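Local coordinates for ABC transporter ATP-binding protein (Sulfolobus tokodaii, PDB 2PJZ), which probably binds and hydrolyses ATP as the nucleotide-binding component of an ABC transporter, putatively one for cobalt, at residues N224-V229 with K236-K241; R203-I208 with L228-M233; E215-E220 with G245-A250. All blocks are in the same frame, centred on the assembly; numbering follows the deposited sequence.

Contact 1: N224-V229 with K236-K241; sequences NDALLV and KVSIVK
Because CG1 of Val229 is anti to the backbone N (chi1 -178°), its two methyls spread over the facing strand: CG1 lies 3.8 Å from CD of Lys236, whose chain crosses it obliquely, and CG2 lies 3.7 Å from OG of Ser238. Both touches are apolar on the valine side, and the polar ends are bonded to other groups. Lys236 bends at its last torsion (chi4 -86°) and forms a salt bridge through NZ with Asp231, while Ser238 OG is bonded to the backbone of Gly221 and Arg223. The two segments meet in the antiparallel hairpin of strands 228-232 and 235-241, and a classic beta bulge interrupts its pairing where Leu227 and Leu228 both face Ile239. The evidence is a shared acceptor: Ile239 O takes weak bonds from Leu227 N, short but bent at 2.7 Å, and from Leu228 N, straighter but long at 3.4 Å. The return bond, Ile239 N to Leu228 O at 2.8 Å, is nearly straight. On the face carrying Leu228 and Ile239, CD2 of the former meets CD1 of the latter at 4.3 Å, and Ile208 and Phe198 pack against both. On the side of the bulge away from the hairpin turn, a water links Asp225 O to Lys241 N.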
loop_
_atom_site.group_PDB
_atom_site.type_symbol
_atom_site.label_atom_id
_atom_site.label_comp_id
_atom_site.label_asym_id
_atom_site.label_seq_id
_atom_site.Cartn_x
_atom_site.Cartn_y
_atom_site.Cartn_z
ATOM N N ASN A 224 -9.753 27.740 -5.692
ATOM C CA ASN A 224 -9.821 28.311 -4.336
ATOM C C ASN A 224 -10.297 27.400 -3.204
ATOM O O ASN A 224 -9.676 27.366 -2.138
ATOM C CB ASN A 224 -10.616 29.627 -4.328
ATOM C CG ASN A 224 -9.726 30.843 -4.559
ATOM O OD1 ASN A 224 -8.965 30.900 -5.529
ATOM N ND2 ASN A 224 -9.816 31.823 -3.662
ATOM N N ASP A 225 -11.391 26.678 -3.417
ATOM C CA ASP A 225 -11.930 25.839 -2.348
ATOM C C ASP A 225 -11.550 24.364 -2.526
ATOM O O ASP A 225 -12.281 23.467 -2.102
ATOM C CB ASP A 225 -13.455 25.997 -2.261
ATOM C CG ASP A 225 -14.038 25.438 -0.959
ATOM O OD1 ASP A 225 -15.076 24.742 -1.024
ATOM O OD2 ASP A 225 -13.456 25.690 0.122
ATOM N N ALA A 226 -10.399 24.120 -3.142
ATOM C CA ALA A 226 -9.981 22.747 -3.485
ATOM C C ALA A 226 -9.763 21.861 -2.250
ATOM O O ALA A 226 -9.245 22.324 -1.243
ATOM C CB ALA A 226 -8.734 22.789 -4.352
ATOM N N LEU A 227 -10.175 20.598 -2.314
ATOM C CA LEU A 227 -9.881 19.654 -1.238
ATOM C C LEU A 227 -8.377 19.370 -1.183
ATOM O O LEU A 227 -7.796 19.167 -0.102
ATOM C CB LEU A 227 -10.640 18.351 -1.444
ATOM C CG LEU A 227 -12.163 18.318 -1.314
ATOM C CD1 LEU A 227 -12.685 17.182 -2.179
ATOM C CD2 LEU A 227 -12.596 18.120 0.154
ATOM N N LEU A 228 -7.749 19.348 -2.356
ATOM C CA LEU A 228 -6.297 19.161 -2.436
ATOM C C LEU A 228 -5.784 19.714 -3.749
ATOM O O LEU A 228 -6.389 19.478 -4.789
ATOM C CB LEU A 228 -5.955 17.664 -2.334
ATOM C CG LEU A 228 -4.474 17.252 -2.421
ATOM C CD1 LEU A 228 -3.706 17.801 -1.225
ATOM C CD2 LEU A 228 -4.367 15.722 -2.468
ATOM N N VAL A 229 -4.675 20.447 -3.695
ATOM C CA VAL A 229 -4.008 20.912 -4.910
ATOM C C VAL A 229 -2.703 20.135 -5.139
ATOM O O VAL A 229 -1.823 20.142 -4.292
ATOM C CB VAL A 229 -3.718 22.430 -4.890
ATOM C CG1 VAL A 229 -3.068 22.872 -6.214
ATOM C CG2 VAL A 229 -5.047 23.236 -4.643
ATOM N N LYS A 236 -0.559 22.907 -11.786
ATOM C CA LYS A 236 -1.307 22.581 -10.598
ATOM C C LYS A 236 -2.557 21.889 -11.057
ATOM O O LYS A 236 -3.122 22.239 -12.090
ATOM C CB LYS A 236 -1.629 23.834 -9.778
ATOM C CG LYS A 236 -0.394 24.559 -9.241
ATOM C CD LYS A 236 -0.710 25.308 -7.975
ATOM C CE LYS A 236 0.505 26.041 -7.439
ATOM N NZ LYS A 236 1.343 25.180 -6.580
ATOM N N VAL A 237 -2.954 20.869 -10.311
ATOM C CA VAL A 237 -4.158 20.113 -10.594
ATOM C C VAL A 237 -4.977 20.109 -9.319
ATOM O O VAL A 237 -4.506 19.674 -8.266
ATOM C CB VAL A 237 -3.841 18.653 -11.031
ATOM C CG1 VAL A 237 -5.087 17.835 -11.090
ATOM C CG2 VAL A 237 -3.150 18.625 -12.390
ATOM N N SER A 238 -6.200 20.620 -9.399
ATOM C CA SER A 238 -7.036 20.728 -8.214
ATOM C C SER A 238 -8.072 19.639 -8.146
ATOM O O SER A 238 -8.754 19.335 -9.138
ATOM C CB SER A 238 -7.720 22.096 -8.143
ATOM O OG SER A 238 -6.759 23.105 -7.920
ATOM N N ILE A 239 -8.200 19.068 -6.946
ATOM C CA ILE A 239 -9.280 18.153 -6.621
ATOM C C ILE A 239 -10.330 18.986 -5.871
ATOM O O ILE A 239 -10.065 19.521 -4.773
ATOM C CB ILE A 239 -8.756 16.935 -5.798
ATOM C CG1 ILE A 239 -7.713 16.157 -6.628
ATOM C CG2 ILE A 239 -9.870 16.032 -5.416
ATOM C CD1 ILE A 239 -6.929 15.092 -5.851
ATOM N N VAL A 240 -11.502 19.111 -6.501
ATOM C CA VAL A 240 -12.585 19.989 -6.032
ATOM C C VAL A 240 -13.884 19.212 -5.721
ATOM O O VAL A 240 -14.237 18.245 -6.402
ATOM C CB VAL A 240 -12.854 21.126 -7.056
ATOM C CG1 VAL A 240 -11.593 21.977 -7.273
ATOM C CG2 VAL A 240 -13.323 20.549 -8.385
ATOM N N LYS A 241 -14.591 19.637 -4.678
ATOM C CA LYS A 241 -15.840 19.003 -4.286
ATOM C C LYS A 241 -16.953 19.422 -5.255
ATOM O O LYS A 241 -17.066 20.590 -5.607
ATOM C CB LYS A 241 -16.198 19.394 -2.850
ATOM C CG LYS A 241 -17.172 18.444 -2.217
ATOM C CD LYS A 241 -17.180 18.538 -0.683
ATOM C CE LYS A 241 -17.897 17.337 -0.116
ATOM N NZ LYS A 241 -17.011 16.134 -0.163
HETATM O O HOH W 1 -13.713 22.005 -3.489
#

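Contact 2: R203-I208 with L228-M233; sequences RLQGPI and LVLDIM
The carboxamide of Gln205 lies alongside the backbone of Asp231, and the two polar groups match like neighbouring peptides. OE1 receives Asp231 N at 3.0 Å on a lone pair, in the carbonyl plane, while NE2 gives to Asp231 O at 2.9 Å, with that oxygen only 3° out of the glutamine's amide plane. With CG beside the backbone N (chi1 -40°) and the chain extended beyond it, the group spans strands 203-208 and 228-232, whose axes run nearly antiparallel and come no closer than 7.4 Å, without a backbone-to-backbone bond between the two segments. The same side chain also has an apolar contact, CB resting 3.7 Å from CD2 of Leu230. Further along, Leu228 projects toward the other strand, its CD1 set 3.8 Å from CA of Gly206 and its CD2 4.1 Å from CG2 of Ile208. Gly206 has backbone angles at which a CB would press on the preceding carbonyl oxygen. An alanine in place of Gln205 would remove both amide bonds and is likely to leave the N-H and carbonyl of Asp231 without these mates. NE2 has a second acceptor in Val200 O, and OE1 takes a further hydrogen from a water that also bonds Val229 O. Donors on one end and acceptors on the other therefore fix which way round the buried amide sits, since a flip would oppose like groups.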
loop_
_atom_site.group_PDB
_atom_site.type_symbol
_atom_site.label_atom_id
_atom_site.label_comp_id
_atom_site.label_asym_id
_atom_site.label_seq_id
_atom_site.Cartn_x
_atom_site.Cartn_y
_atom_site.Cartn_z
ATOM N N ARG A 203 6.587 13.748 -5.497
ATOM C CA ARG A 203 6.234 14.100 -4.105
ATOM C C ARG A 203 5.105 13.216 -3.547
ATOM O O ARG A 203 4.321 12.666 -4.305
ATOM C CB ARG A 203 5.713 15.548 -4.044
ATOM C CG ARG A 203 6.722 16.672 -4.329
ATOM C CD ARG A 203 6.018 17.883 -4.995
ATOM N NE ARG A 203 6.976 18.722 -5.721
ATOM C CZ ARG A 203 7.601 19.782 -5.205
ATOM N NH1 ARG A 203 7.364 20.166 -3.953
ATOM N NH2 ARG A 203 8.471 20.464 -5.948
ATOM N N LEU A 204 5.013 13.096 -2.230
ATOM C CA LEU A 204 3.845 12.482 -1.608
ATOM C C LEU A 204 2.876 13.597 -1.224
ATOM O O LEU A 204 3.185 14.391 -0.324
ATOM C CB LEU A 204 4.254 11.728 -0.365
ATOM C CG LEU A 204 3.529 10.510 0.169
ATOM C CD1 LEU A 204 3.102 9.474 -0.895
ATOM C CD2 LEU A 204 4.486 9.827 1.180
ATOM N N GLN A 205 1.707 13.650 -1.865
ATOM C CA GLN A 205 0.810 14.808 -1.678
ATOM C C GLN A 205 -0.554 14.446 -1.089
ATOM O O GLN A 205 -1.185 13.487 -1.512
ATOM C CB GLN A 205 0.690 15.597 -2.987
ATOM C CG GLN A 205 2.021 15.737 -3.747
ATOM C CD GLN A 205 1.957 16.745 -4.881
ATOM O OE1 GLN A 205 1.276 17.769 -4.767
ATOM N NE2 GLN A 205 2.641 16.460 -5.984
ATOM N N GLY A 206 -0.985 15.206 -0.084
ATOM C CA GLY A 206 -2.194 14.864 0.654
ATOM C C GLY A 206 -2.025 15.347 2.082
ATOM O O GLY A 206 -1.123 16.129 2.342
ATOM N N PRO A 207 -2.863 14.869 3.009
ATOM C CA PRO A 207 -3.864 13.829 2.835
ATOM C C PRO A 207 -5.193 14.351 2.232
ATOM O O PRO A 207 -5.428 15.550 2.228
ATOM C CB PRO A 207 -4.087 13.332 4.264
ATOM C CG PRO A 207 -3.888 14.555 5.094
ATOM C CD PRO A 207 -2.803 15.344 4.406
ATOM N N ILE A 208 -6.006 13.448 1.710
ATOM C CA ILE A 208 -7.393 13.782 1.339
ATOM C C ILE A 208 -8.296 12.642 1.765
ATOM O O ILE A 208 -7.913 11.466 1.699
ATOM C CB ILE A 208 -7.535 14.128 -0.178
ATOM C CG1 ILE A 208 -8.990 14.520 -0.519
ATOM C CG2 ILE A 208 -7.088 12.968 -1.079
ATOM C CD1 ILE A 208 -9.145 15.013 -1.962
ATOM N N LEU A 228 -7.749 19.348 -2.356
ATOM C CA LEU A 228 -6.297 19.161 -2.436
ATOM C C LEU A 228 -5.784 19.714 -3.749
ATOM O O LEU A 228 -6.389 19.478 -4.789
ATOM C CB LEU A 228 -5.955 17.664 -2.334
ATOM C CG LEU A 228 -4.474 17.252 -2.421
ATOM C CD1 LEU A 228 -3.706 17.801 -1.225
ATOM C CD2 LEU A 228 -4.367 15.722 -2.468
ATOM N N VAL A 229 -4.675 20.447 -3.695
ATOM C CA VAL A 229 -4.008 20.912 -4.910
ATOM C C VAL A 229 -2.703 20.135 -5.139
ATOM O O VAL A 229 -1.823 20.142 -4.292
ATOM C CB VAL A 229 -3.718 22.430 -4.890
ATOM C CG1 VAL A 229 -3.068 22.872 -6.214
ATOM C CG2 VAL A 229 -5.047 23.236 -4.643
ATOM N N LEU A 230 -2.610 19.460 -6.278
ATOM C CA LEU A 230 -1.405 18.706 -6.646
ATOM C C LEU A 230 -0.478 19.530 -7.517
ATOM O O LEU A 230 -0.911 20.089 -8.510
ATOM C CB LEU A 230 -1.780 17.447 -7.428
ATOM C CG LEU A 230 -2.714 16.432 -6.775
ATOM C CD1 LEU A 230 -3.081 15.391 -7.791
ATOM C CD2 LEU A 230 -2.041 15.809 -5.541
ATOM N N ASP A 231 0.800 19.578 -7.148
ATOM C CA ASP A 231 1.866 20.144 -7.993
ATOM C C ASP A 231 2.494 19.065 -8.897
ATOM O O ASP A 231 2.994 18.056 -8.383
ATOM C CB ASP A 231 2.917 20.777 -7.081
ATOM C CG ASP A 231 2.309 21.745 -6.075
ATOM O OD1 ASP A 231 1.528 22.632 -6.486
ATOM O OD2 ASP A 231 2.593 21.642 -4.869
ATOM N N ILE A 232 2.437 19.259 -10.225
ATOM C CA ILE A 232 2.864 18.259 -11.240
ATOM C C ILE A 232 3.583 18.873 -12.473
ATOM O O ILE A 232 3.018 19.748 -13.138
ATOM C CB ILE A 232 1.671 17.445 -11.754
ATOM C CG1 ILE A 232 0.954 16.738 -10.599
ATOM C CG2 ILE A 232 2.117 16.434 -12.812
ATOM C CD1 ILE A 232 -0.339 16.108 -10.982
ATOM N N MET A 233 4.771 18.338 -12.814
ATOM C CA MET A 233 5.817 19.031 -13.634
ATOM C C MET A 233 5.936 20.487 -13.178
ATOM O O MET A 233 6.656 20.770 -12.220
ATOM C CB MET A 233 5.750 18.784 -15.182
ATOM C CG MET A 233 4.620 17.822 -15.609
ATOM S SD MET A 233 4.814 16.399 -16.816
HETATM O O HOH W 2 6.038 18.539 -8.574
HETATM O O HOH W 3 0.109 19.000 -2.229
#

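Contact 3: E215-E220 with G245-A250; sequences ESSIVE and GMKFGA
Phe248 leaves its backbone with CG anti to N (chi1 -179°), a setting that carries the side chain past Ser216. Its CB is the first atom to meet the other segment, 3.4 Å from Ser216 OG. One bond further out, CG is 4.1 Å from the same oxygen, which approaches the ring obliquely. CD1 then has the CD1 methyl of Ile218 at its edge, near the ring plane, at the looser distance of 4.4 Å. The ring also touches Leu185, in the loop after strand 177-182. The root of this side chain is anchored by the backbone: Phe248 N bonds Ser216 O at 2.9 Å and nearly straight (170°), although the donor is tilted 31° from the carbonyl plane. Ser216 O also accepts a hydrogen from a water whose oxygen in turn accepts from Gly249 N, so two bonds grip this carbonyl. The direct bonds from Phe248 N to Ser216 O and from Ile218 N to Met246 O set the short, weakly bonded strand 246-247 beside strand 216-220, at an edge of the four-stranded antiparallel sheet in the C-terminal part of the chain. Ser217 and Lys247 form a non-hydrogen-bonded pair there, and CA of Ser217 directs a C-H toward Met246 O at 3.2 Å. Lys247, bent at chi2, passes its CD 4.1 Å from Ser217 OG, but the charge of its NZ is paired with Asp243, and the serine hydroxyl is hydrogen-bonded to Gly242 O. At the other end of the contact, CG1 of Val219 lies 3.8 Å from CA of Gly245. A CB built on that glycine would collide with this methyl and crowd the carbonyl oxygen of Ile218.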
loop_
_atom_site.group_PDB
_atom_site.type_symbol
_atom_site.label_atom_id
_atom_site.label_comp_id
_atom_site.label_asym_id
_atom_site.label_seq_id
_atom_site.Cartn_x
_atom_site.Cartn_y
_atom_site.Cartn_z
ATOM N N GLU A 215 -16.174 11.512 -4.641
ATOM C CA GLU A 215 -17.257 12.372 -5.123
ATOM C C GLU A 215 -16.715 13.696 -5.624
ATOM O O GLU A 215 -17.468 14.649 -5.833
ATOM C CB GLU A 215 -18.338 12.571 -4.028
ATOM C CG GLU A 215 -19.086 11.273 -3.657
ATOM C CD GLU A 215 -19.755 10.578 -4.858
ATOM O OE1 GLU A 215 -20.108 11.262 -5.864
ATOM O OE2 GLU A 215 -19.939 9.338 -4.798
ATOM N N SER A 216 -15.404 13.758 -5.848
ATOM C CA SER A 216 -14.760 14.983 -6.294
ATOM C C SER A 216 -14.608 15.051 -7.811
ATOM O O SER A 216 -14.820 14.054 -8.516
ATOM C CB SER A 216 -13.351 15.068 -5.708
ATOM O OG SER A 216 -12.617 13.937 -6.162
ATOM N N SER A 217 -14.171 16.212 -8.285
ATOM C CA SER A 217 -13.813 16.385 -9.687
ATOM C C SER A 217 -12.363 16.797 -9.753
ATOM O O SER A 217 -11.841 17.373 -8.817
ATOM C CB SER A 217 -14.682 17.465 -10.354
ATOM O OG SER A 217 -16.043 17.074 -10.364
ATOM N N ILE A 218 -11.705 16.510 -10.864
ATOM C CA ILE A 218 -10.312 16.893 -10.994
ATOM C C ILE A 218 -10.129 17.880 -12.145
ATOM O O ILE A 218 -10.610 17.632 -13.256
ATOM C CB ILE A 218 -9.407 15.634 -11.102
ATOM C CG1 ILE A 218 -7.945 15.990 -10.868
ATOM C CG2 ILE A 218 -9.642 14.876 -12.415
ATOM C CD1 ILE A 218 -7.139 14.852 -10.279
ATOM N N VAL A 219 -9.475 19.007 -11.872
ATOM C CA VAL A 219 -9.296 20.058 -12.882
ATOM C C VAL A 219 -7.892 20.642 -12.921
ATOM O O VAL A 219 -7.210 20.708 -11.904
ATOM C CB VAL A 219 -10.325 21.222 -12.694
ATOM C CG1 VAL A 219 -11.742 20.680 -12.632
ATOM C CG2 VAL A 219 -10.012 22.047 -11.456
ATOM N N GLU A 220 -7.470 21.094 -14.105
ATOM C CA GLU A 220 -6.234 21.852 -14.261
ATOM C C GLU A 220 -6.354 23.170 -13.524
ATOM O O GLU A 220 -7.442 23.742 -13.456
ATOM C CB GLU A 220 -5.959 22.109 -15.744
ATOM C CG GLU A 220 -4.516 22.433 -16.065
ATOM C CD GLU A 220 -4.294 22.721 -17.544
ATOM O OE1 GLU A 220 -5.184 22.405 -18.371
ATOM O OE2 GLU A 220 -3.222 23.266 -17.885
ATOM N N GLY A 245 -15.598 19.902 -13.080
ATOM C CA GLY A 245 -14.843 19.131 -14.088
ATOM C C GLY A 245 -15.188 17.655 -14.149
ATOM O O GLY A 245 -16.293 17.258 -13.784
ATOM N N MET A 246 -14.245 16.830 -14.605
ATOM C CA MET A 246 -14.530 15.403 -14.723
ATOM C C MET A 246 -14.435 14.720 -13.360
ATOM O O MET A 246 -13.599 15.075 -12.551
ATOM C CB MET A 246 -13.603 14.704 -15.731
ATOM C CG MET A 246 -14.092 13.301 -16.090
ATOM S SD MET A 246 -12.911 12.197 -16.908
ATOM C CE MET A 246 -13.251 10.812 -15.857
ATOM N N LYS A 247 -15.307 13.741 -13.148
ATOM C CA LYS A 247 -15.407 13.017 -11.898
ATOM C C LYS A 247 -14.162 12.156 -11.663
ATOM O O LYS A 247 -13.750 11.381 -12.526
ATOM C CB LYS A 247 -16.651 12.116 -11.908
ATOM C CG LYS A 247 -17.986 12.863 -12.053
ATOM C CD LYS A 247 -18.307 13.648 -10.785
ATOM C CE LYS A 247 -19.612 14.430 -10.941
ATOM N NZ LYS A 247 -19.824 15.365 -9.797
ATOM N N PHE A 248 -13.570 12.297 -10.480
ATOM C CA PHE A 248 -12.426 11.469 -10.128
ATOM C C PHE A 248 -12.825 10.010 -10.195
ATOM O O PHE A 248 -12.039 9.163 -10.647
ATOM C CB PHE A 248 -11.919 11.815 -8.721
ATOM C CG PHE A 248 -10.731 11.003 -8.326
ATOM C CD1 PHE A 248 -9.454 11.460 -8.599
ATOM C CD2 PHE A 248 -10.899 9.765 -7.745
ATOM C CE1 PHE A 248 -8.344 10.690 -8.270
ATOM C CE2 PHE A 248 -9.798 8.992 -7.411
ATOM C CZ PHE A 248 -8.527 9.476 -7.676
ATOM N N GLY A 249 -14.057 9.722 -9.765
ATOM C CA GLY A 249 -14.633 8.382 -9.844
ATOM C C GLY A 249 -14.700 7.748 -11.226
ATOM O O GLY A 249 -14.877 6.538 -11.350
ATOM N N ALA A 250 -14.594 8.555 -12.274
ATOM C CA ALA A 250 -14.688 8.008 -13.612
ATOM C C ALA A 250 -13.316 7.942 -14.272
ATOM O O ALA A 250 -13.191 7.488 -15.416
ATOM C CB ALA A 250 -15.685 8.827 -14.464
HETATM O O HOH W 4 -15.984 11.370 -8.437
#

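Contacts 1 and 3 lie in one antiparallel sheet, ordered 228-232, 235-241, 216-220, 246-247: contact 1 joins its first two strands and contact 3 its last two. Their centres are about 10 Å apart, and strands 235-241 and 216-220 link them directly. Contact 2, centred about 10 Å from contact 1 and 15 Å from contact 3, shares Leu228 and Val229 with contact 1 but reaches inward, to strand 203-209 at the edge of the six-stranded mixed sheet. Along the chain the segments begin at 203, 215, 224, 228, 236 and 245, so contact 1 falls between the two halves of contact 3. Contact 2 thus ties the C-terminal sheet to the presumed nucleotide-binding core.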